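Local coordinates for putative uncharacterized protein (PDB 4R12) that probably serves as the nicastrin subunit of the gamma-secretase complex, which cleaves membrane proteins such as Notch receptors and amyloid precursor protein within the membrane, at residues I46-D51 against F60-Q65; R155-H160 against P167-E172; I433-I438 against N446-D451. All coordinates share one frame; numbering follows the deposited sequence.

Contacts 1 and 2 belong to the small lobe and touch each other; contact 3 lies in the large lobe beyond the centre of the chain, its centre about 58 Å and about 55 Å from those of contacts 1 and 2. Strands 43-50 and 169-174, which carry one segment each of contacts 1 and 2, are antiparallel neighbours, joined by Leu47 N and Trp169 O at 3.0 Å. Contact 1 is partly buried and sets a loop against the strand through two tyrosines and an isoleucine-glutamine pair. Contact 2 is a surface contact of a helix on a tryptophan face. Contact 3, the buried one, adds a bridging water to the packing of an isoleucine on a helical serine and threonine.

Contact 1. Residues I46-D51 against F60-Q65; sequences ILYLID and FSYSQQ
Tyr48 and Tyr62 both hold CG opposite the backbone N (chi1 177° and 175°), which extends each ring into the space between strand 43-50 and the loop that leads into strand 67-72. These two strands are parallel neighbours in the small lobe of nicastrin, and the chain joining them, with helix 53-57, doubles back so that 60-65 lies beside the first strand. The two tyrosines run past each other in opposite senses. Their planes are inclined at 48° with centroids 4.9 Å apart, an oblique aromatic pair, neither a stack nor edge-to-face, in which Tyr48 offers the CD2-CE2 side of its ring to one face of Tyr62. CD2 of Tyr48 sits 3.9 Å above the centre of the Tyr62 ring, while the opposite face of that ring has the backbone N of Gln64 over it. The hydroxyl of Tyr48 is bonded to Ser55 O, which ties the ring to the same connection. Ile68 of strand 67-72 touches both tyrosines as well as Ile46.

Further along the loop, Gln65 is bent at chi2 and lays its chain obliquely across Ile46. Its NE2 makes a weak hydrogen bond to Asp67 O while still lying 3.7 Å from Ile46 CB; the aliphatic part packs beside it, and the Ile46 methyl CG2 meets Gln65 CG at 3.6 Å and has Tyr62 OH at 4.1 Å.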
# COMPACT_ATOMS: atom_id res chain seq x y z
N ILE A 46 -32.45 -6.09 11.91
CA ILE A 46 -32.32 -7.38 12.57
C ILE A 46 -31.12 -8.15 11.99
O ILE A 46 -30.92 -8.16 10.77
CB ILE A 46 -33.63 -8.20 12.43
CG1 ILE A 46 -33.59 -9.47 13.28
CG2 ILE A 46 -33.91 -8.54 10.97
CD1 ILE A 46 -33.79 -9.23 14.74
N LEU A 47 -30.32 -8.76 12.85
CA LEU A 47 -29.18 -9.55 12.38
C LEU A 47 -29.66 -10.86 11.75
O LEU A 47 -30.43 -11.60 12.35
CB LEU A 47 -28.21 -9.84 13.53
CG LEU A 47 -27.49 -8.65 14.15
CD1 LEU A 47 -26.60 -9.11 15.29
CD2 LEU A 47 -26.68 -7.89 13.11
N TYR A 48 -29.21 -11.12 10.53
CA TYR A 48 -29.52 -12.38 9.85
C TYR A 48 -28.23 -13.00 9.34
O TYR A 48 -27.52 -12.39 8.54
CB TYR A 48 -30.50 -12.16 8.70
CG TYR A 48 -30.80 -13.43 7.92
CD1 TYR A 48 -29.97 -13.85 6.88
CD2 TYR A 48 -31.91 -14.21 8.22
CE1 TYR A 48 -30.23 -15.00 6.17
CE2 TYR A 48 -32.19 -15.37 7.51
CZ TYR A 48 -31.34 -15.76 6.49
OH TYR A 48 -31.61 -16.91 5.78
N LEU A 49 -27.94 -14.23 9.78
CA LEU A 49 -26.67 -14.89 9.47
C LEU A 49 -26.72 -15.79 8.24
O LEU A 49 -27.54 -16.69 8.15
CB LEU A 49 -26.20 -15.71 10.67
CG LEU A 49 -24.98 -16.61 10.44
CD1 LEU A 49 -23.72 -15.77 10.22
CD2 LEU A 49 -24.80 -17.54 11.62
N ILE A 50 -25.83 -15.52 7.29
CA ILE A 50 -25.61 -16.44 6.19
C ILE A 50 -24.25 -17.11 6.38
O ILE A 50 -23.22 -16.46 6.31
CB ILE A 50 -25.64 -15.72 4.83
CG1 ILE A 50 -27.04 -15.16 4.55
CG2 ILE A 50 -25.23 -16.68 3.72
CD1 ILE A 50 -27.17 -14.54 3.18
N ASP A 51 -24.27 -18.42 6.66
CA ASP A 51 -23.04 -19.17 6.91
C ASP A 51 -23.05 -20.53 6.20
O ASP A 51 -22.12 -21.33 6.34
CB ASP A 51 -22.82 -19.37 8.42
CG ASP A 51 -23.88 -20.26 9.07
OD1 ASP A 51 -24.91 -20.57 8.42
OD2 ASP A 51 -23.70 -20.64 10.24
N PHE A 60 -34.03 -15.34 0.72
CA PHE A 60 -34.94 -14.84 -0.30
C PHE A 60 -36.40 -14.92 0.14
O PHE A 60 -37.25 -14.21 -0.40
CB PHE A 60 -34.75 -15.60 -1.61
CG PHE A 60 -33.38 -15.48 -2.19
CD1 PHE A 60 -32.37 -16.36 -1.82
CD2 PHE A 60 -33.09 -14.49 -3.11
CE1 PHE A 60 -31.10 -16.25 -2.36
CE2 PHE A 60 -31.82 -14.37 -3.65
CZ PHE A 60 -30.82 -15.26 -3.27
N SER A 61 -36.67 -15.77 1.12
CA SER A 61 -38.04 -16.01 1.57
C SER A 61 -38.25 -15.59 3.02
O SER A 61 -39.16 -16.06 3.69
CB SER A 61 -38.40 -17.49 1.40
OG SER A 61 -37.91 -18.00 0.17
N TYR A 62 -37.39 -14.69 3.50
CA TYR A 62 -37.42 -14.26 4.89
C TYR A 62 -38.00 -12.86 5.03
O TYR A 62 -37.38 -11.89 4.61
CB TYR A 62 -36.00 -14.31 5.48
CG TYR A 62 -35.87 -13.77 6.89
CD1 TYR A 62 -36.10 -14.59 7.99
CD2 TYR A 62 -35.49 -12.46 7.12
CE1 TYR A 62 -35.97 -14.10 9.28
CE2 TYR A 62 -35.36 -11.96 8.41
CZ TYR A 62 -35.60 -12.79 9.48
OH TYR A 62 -35.47 -12.30 10.76
N SER A 63 -39.19 -12.76 5.62
CA SER A 63 -39.85 -11.46 5.77
C SER A 63 -40.43 -11.22 7.17
O SER A 63 -41.44 -10.53 7.31
CB SER A 63 -40.95 -11.30 4.71
OG SER A 63 -41.64 -12.52 4.50
N GLN A 64 -39.77 -11.77 8.18
CA GLN A 64 -40.13 -11.53 9.58
C GLN A 64 -39.93 -10.05 9.93
O GLN A 64 -40.50 -9.53 10.89
CB GLN A 64 -39.30 -12.44 10.50
CG GLN A 64 -39.18 -12.01 11.96
CD GLN A 64 -38.26 -12.91 12.76
OE1 GLN A 64 -38.06 -14.08 12.40
NE2 GLN A 64 -37.68 -12.38 13.83
N GLN A 65 -39.14 -9.38 9.11
CA GLN A 65 -38.75 -8.00 9.38
C GLN A 65 -38.49 -7.25 8.08
O GLN A 65 -38.09 -7.83 7.08
CB GLN A 65 -37.50 -7.99 10.26
CG GLN A 65 -36.91 -6.61 10.50
CD GLN A 65 -36.95 -6.24 11.96
OE1 GLN A 65 -37.78 -6.75 12.71
NE2 GLN A 65 -36.04 -5.36 12.37

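Contact 2. Residues R155-H160 against P167-E172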
# COMPACT_ATOMS: atom_id res chain seq x y z
N ARG A 155 -21.32 -13.76 15.40
CA ARG A 155 -21.76 -15.00 14.77
C ARG A 155 -22.70 -15.74 15.71
O ARG A 155 -23.70 -16.32 15.26
CB ARG A 155 -20.57 -15.90 14.40
CG ARG A 155 -20.97 -17.16 13.63
CD ARG A 155 -19.80 -18.13 13.38
NE ARG A 155 -18.75 -17.57 12.52
CZ ARG A 155 -18.60 -17.84 11.23
NH1 ARG A 155 -19.43 -18.68 10.62
NH2 ARG A 155 -17.60 -17.28 10.55
N ASN A 156 -22.41 -15.69 16.99
CA ASN A 156 -23.22 -16.31 18.00
C ASN A 156 -24.63 -15.73 18.05
O ASN A 156 -25.59 -16.43 17.82
CB ASN A 156 -22.53 -16.17 19.34
CG ASN A 156 -23.23 -16.94 20.44
OD1 ASN A 156 -23.73 -18.01 20.23
ND2 ASN A 156 -23.24 -16.38 21.60
N VAL A 157 -24.76 -14.45 18.31
CA VAL A 157 -26.07 -13.83 18.42
C VAL A 157 -26.87 -13.82 17.14
O VAL A 157 -28.07 -13.98 17.16
CB VAL A 157 -25.98 -12.43 18.96
CG1 VAL A 157 -25.32 -12.44 20.32
CG2 VAL A 157 -25.23 -11.56 18.00
N SER A 158 -26.19 -13.62 16.02
CA SER A 158 -26.84 -13.62 14.71
C SER A 158 -27.41 -14.99 14.38
O SER A 158 -28.37 -15.10 13.62
CB SER A 158 -25.85 -13.19 13.63
OG SER A 158 -25.11 -14.30 13.14
N LYS A 159 -26.83 -16.03 14.97
CA LYS A 159 -27.28 -17.37 14.75
C LYS A 159 -28.45 -17.66 15.67
O LYS A 159 -29.32 -18.38 15.33
CB LYS A 159 -26.14 -18.35 15.00
CG LYS A 159 -26.40 -19.75 14.52
CD LYS A 159 -25.13 -20.56 14.40
CE LYS A 159 -25.43 -21.93 13.82
NZ LYS A 159 -24.24 -22.66 13.31
N HIS A 160 -28.42 -17.07 16.85
CA HIS A 160 -29.43 -17.26 17.88
C HIS A 160 -30.79 -16.71 17.43
O HIS A 160 -31.83 -17.15 17.89
CB HIS A 160 -28.99 -16.60 19.18
CG HIS A 160 -30.00 -16.70 20.29
ND1 HIS A 160 -30.70 -17.85 20.57
CD2 HIS A 160 -30.41 -15.77 21.19
CE1 HIS A 160 -31.51 -17.63 21.59
NE2 HIS A 160 -31.35 -16.38 21.99
N PRO A 167 -37.36 -11.37 21.34
CA PRO A 167 -36.44 -10.53 22.07
C PRO A 167 -35.10 -10.79 21.37
O PRO A 167 -34.19 -11.36 21.93
CB PRO A 167 -36.49 -11.07 23.49
CG PRO A 167 -37.63 -12.01 23.52
CD PRO A 167 -38.37 -11.95 22.22
N ALA A 168 -35.04 -10.40 20.09
CA ALA A 168 -33.95 -10.79 19.18
C ALA A 168 -32.83 -9.75 19.06
O ALA A 168 -32.91 -8.65 19.61
CB ALA A 168 -34.53 -11.09 17.81
N TRP A 169 -31.79 -10.11 18.31
CA TRP A 169 -30.59 -9.27 18.20
C TRP A 169 -30.53 -8.44 16.92
O TRP A 169 -30.82 -8.94 15.83
CB TRP A 169 -29.34 -10.14 18.28
CG TRP A 169 -29.06 -10.65 19.65
CD1 TRP A 169 -29.42 -11.87 20.16
CD2 TRP A 169 -28.36 -9.97 20.69
NE1 TRP A 169 -28.98 -11.98 21.46
CE2 TRP A 169 -28.33 -10.83 21.81
CE3 TRP A 169 -27.76 -8.71 20.79
CZ2 TRP A 169 -27.72 -10.47 23.01
CZ3 TRP A 169 -27.15 -8.36 21.99
CH2 TRP A 169 -27.14 -9.23 23.08
N GLY A 170 -30.15 -7.18 17.06
CA GLY A 170 -29.99 -6.28 15.93
C GLY A 170 -28.72 -5.45 16.04
O GLY A 170 -28.02 -5.52 17.05
N ALA A 171 -28.43 -4.66 15.01
CA ALA A 171 -27.25 -3.79 15.03
C ALA A 171 -27.48 -2.50 14.26
O ALA A 171 -28.37 -2.41 13.42
CB ALA A 171 -26.04 -4.52 14.45
N GLU A 172 -26.67 -1.49 14.57
CA GLU A 172 -26.66 -0.26 13.81
C GLU A 172 -25.26 0.04 13.30
O GLU A 172 -24.29 -0.01 14.06
CB GLU A 172 -27.18 0.93 14.64
CG GLU A 172 -26.95 2.28 13.97
CD GLU A 172 -27.59 3.43 14.73
OE1 GLU A 172 -28.66 3.22 15.34
OE2 GLU A 172 -27.03 4.54 14.73
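Val157 and Trp169 mark the closest backbone approach, with CA atoms 6.4 Å apart, where the last turns of helix 148-160 pass the start of strand 169-174; the CA atoms of His160 and Ala168 are 8.0 Å apart. The helix ends with its i to i-4 bond from His160 N to Asn156 O at 3.1 Å, whereas the bond from Lys159 N to Arg155 O is weak. Six residues without helix or strand connect the two segments.

Val157 and Trp169 also carry most of the side-chain contact, crossing at about a right angle. The valine comes down on one face of the indole. Its CB lies 3.6 Å from the centroid of the five-membered ring and only 11° off the normal, a CH-pi contact, and its CG1 reaches over the ring fusion to 3.7 Å from Trp169 CE2. Trp169 places CG beside its own backbone N, opposite the carbonyl carbon (chi1 -73°), and chi2 of 95° turns the ring so that this face meets the helix. His160, one turn after Val157, approaches the rim of the indole instead: its CD2 is 4.1 Å from Trp169 NE1, each ring meeting the other at the edge. A leucine in place of Trp169 would probably leave Val157 without the flat surface it rests on and His160 without its edge partner.

Val584 and Lys586 of strand 581-586 also touch the tryptophan, whose strand lies between 581-586 and 43-50. A helix packed on a strand that follows it in the chain, as here, is an element of the alpha/beta architecture of the nicastrin small lobe.

Contact 3. Residues I433-I438 against N446-D451; sequences ILSTFI and NNITID
Ile448 fits against the side of helix 427-441 by straddling two consecutive helical residues, Ser435 and Thr436, and these three bury the most surface in the contact. The two branches of the isoleucine divide the work. CG2, opposite the backbone N, meets Ser435 CB at 3.8 Å. CG1, lying beside that N (chi1 -61°), approaches the Thr436 hydroxyl, with OG1 3.4 Å away, and also comes to 3.8 Å from Thr436 CA. The threonine and isoleucine side chains slide past one another in opposite senses.

The hydroxyls find polar partners elsewhere: Ser435 OG is bonded to Val431 O and Thr436 OG1 to Tyr432 O, each one turn earlier in the helix. The arrangement is a helix followed by an extended segment that folds back along it, in the large lobe, which is related in sequence to zinc exopeptidases; the segment then enters helix 452-463, where Asp451 is the N-cap and its OD1 takes the bond from Phe454 N. Val254 packs on Ile448, and Val247 of helix 234-252 reaches Ser435.

A water links the two segments on their polar side. It donates to Thr436 OG1 at 2.9 Å and accepts from Ile448 N at 2.8 Å, so the water itself takes up the Ile448 N-H and links it to the helix hydroxyl. The same water donates a weak bond to Asn446 O, at 3.4 Å.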
# COMPACT_ATOMS: atom_id res chain seq x y z
N ILE A 433 20.40 -12.23 -0.76
CA ILE A 433 20.69 -12.17 -2.18
C ILE A 433 20.58 -10.74 -2.70
O ILE A 433 21.46 -10.28 -3.41
CB ILE A 433 19.74 -13.12 -2.97
CG1 ILE A 433 20.05 -14.57 -2.59
CG2 ILE A 433 19.89 -12.91 -4.47
CD1 ILE A 433 18.95 -15.56 -2.96
N LEU A 434 19.52 -10.01 -2.32
CA LEU A 434 19.37 -8.65 -2.82
C LEU A 434 20.44 -7.71 -2.26
O LEU A 434 20.92 -6.83 -2.98
CB LEU A 434 17.97 -8.10 -2.51
CG LEU A 434 16.83 -8.75 -3.32
CD1 LEU A 434 15.47 -8.26 -2.83
CD2 LEU A 434 16.98 -8.52 -4.85
N SER A 435 20.81 -7.88 -1.00
CA SER A 435 21.86 -7.06 -0.39
C SER A 435 23.19 -7.24 -1.11
O SER A 435 23.87 -6.28 -1.46
CB SER A 435 22.04 -7.39 1.09
OG SER A 435 20.83 -7.22 1.80
N THR A 436 23.55 -8.50 -1.35
CA THR A 436 24.80 -8.84 -2.02
C THR A 436 24.79 -8.35 -3.47
O THR A 436 25.79 -7.83 -3.98
CB THR A 436 25.03 -10.36 -1.96
OG1 THR A 436 25.09 -10.77 -0.58
CG2 THR A 436 26.34 -10.75 -2.67
N PHE A 437 23.64 -8.50 -4.12
CA PHE A 437 23.47 -8.07 -5.50
C PHE A 437 23.66 -6.56 -5.63
O PHE A 437 24.42 -6.10 -6.49
CB PHE A 437 22.08 -8.50 -6.00
CG PHE A 437 21.62 -7.79 -7.25
CD1 PHE A 437 22.25 -8.02 -8.47
CD2 PHE A 437 20.52 -6.95 -7.22
CE1 PHE A 437 21.82 -7.38 -9.63
CE2 PHE A 437 20.07 -6.31 -8.38
CZ PHE A 437 20.72 -6.52 -9.59
N ILE A 438 22.98 -5.80 -4.78
CA ILE A 438 23.10 -4.35 -4.80
C ILE A 438 24.54 -3.91 -4.53
O ILE A 438 25.07 -3.03 -5.22
CB ILE A 438 22.14 -3.70 -3.79
CG1 ILE A 438 20.71 -3.82 -4.31
CG2 ILE A 438 22.51 -2.23 -3.52
CD1 ILE A 438 19.64 -3.63 -3.25
N ASN A 446 31.74 -6.75 -0.81
CA ASN A 446 31.60 -7.05 0.60
C ASN A 446 30.95 -8.40 0.90
O ASN A 446 30.11 -8.89 0.14
CB ASN A 446 30.79 -5.94 1.28
CG ASN A 446 31.55 -4.63 1.33
OD1 ASN A 446 32.54 -4.49 2.05
ND2 ASN A 446 31.10 -3.65 0.55
N ASN A 447 31.36 -8.99 2.01
CA ASN A 447 30.65 -10.13 2.57
C ASN A 447 29.48 -9.61 3.38
O ASN A 447 29.68 -8.94 4.39
CB ASN A 447 31.57 -10.97 3.46
CG ASN A 447 32.72 -11.57 2.68
OD1 ASN A 447 33.86 -11.56 3.14
ND2 ASN A 447 32.42 -12.08 1.49
N ILE A 448 28.26 -9.90 2.94
CA ILE A 448 27.06 -9.41 3.61
C ILE A 448 26.65 -10.30 4.77
O ILE A 448 26.53 -11.52 4.61
CB ILE A 448 25.86 -9.32 2.66
CG1 ILE A 448 26.13 -8.34 1.51
CG2 ILE A 448 24.59 -8.97 3.45
CD1 ILE A 448 26.34 -6.94 1.93
N THR A 449 26.44 -9.71 5.94
CA THR A 449 25.75 -10.39 7.03
C THR A 449 24.37 -9.76 7.17
O THR A 449 24.28 -8.55 7.40
CB THR A 449 26.53 -10.27 8.36
OG1 THR A 449 27.81 -10.88 8.23
CG2 THR A 449 25.77 -10.93 9.51
N ILE A 450 23.30 -10.53 6.97
CA ILE A 450 21.98 -9.91 7.12
C ILE A 450 21.67 -9.65 8.59
O ILE A 450 22.14 -10.36 9.47
CB ILE A 450 20.86 -10.74 6.49
CG1 ILE A 450 20.72 -12.11 7.17
CG2 ILE A 450 21.12 -10.93 5.00
CD1 ILE A 450 19.49 -12.89 6.71
N ASP A 451 20.88 -8.62 8.86
CA ASP A 451 20.56 -8.28 10.23
C ASP A 451 19.31 -9.04 10.64
O ASP A 451 18.19 -8.57 10.45
CB ASP A 451 20.39 -6.76 10.36
CG ASP A 451 20.26 -6.31 11.81
OD1 ASP A 451 19.78 -7.09 12.64
OD2 ASP A 451 20.63 -5.15 12.10
O HOH W 1 27.70 -11.31 0.55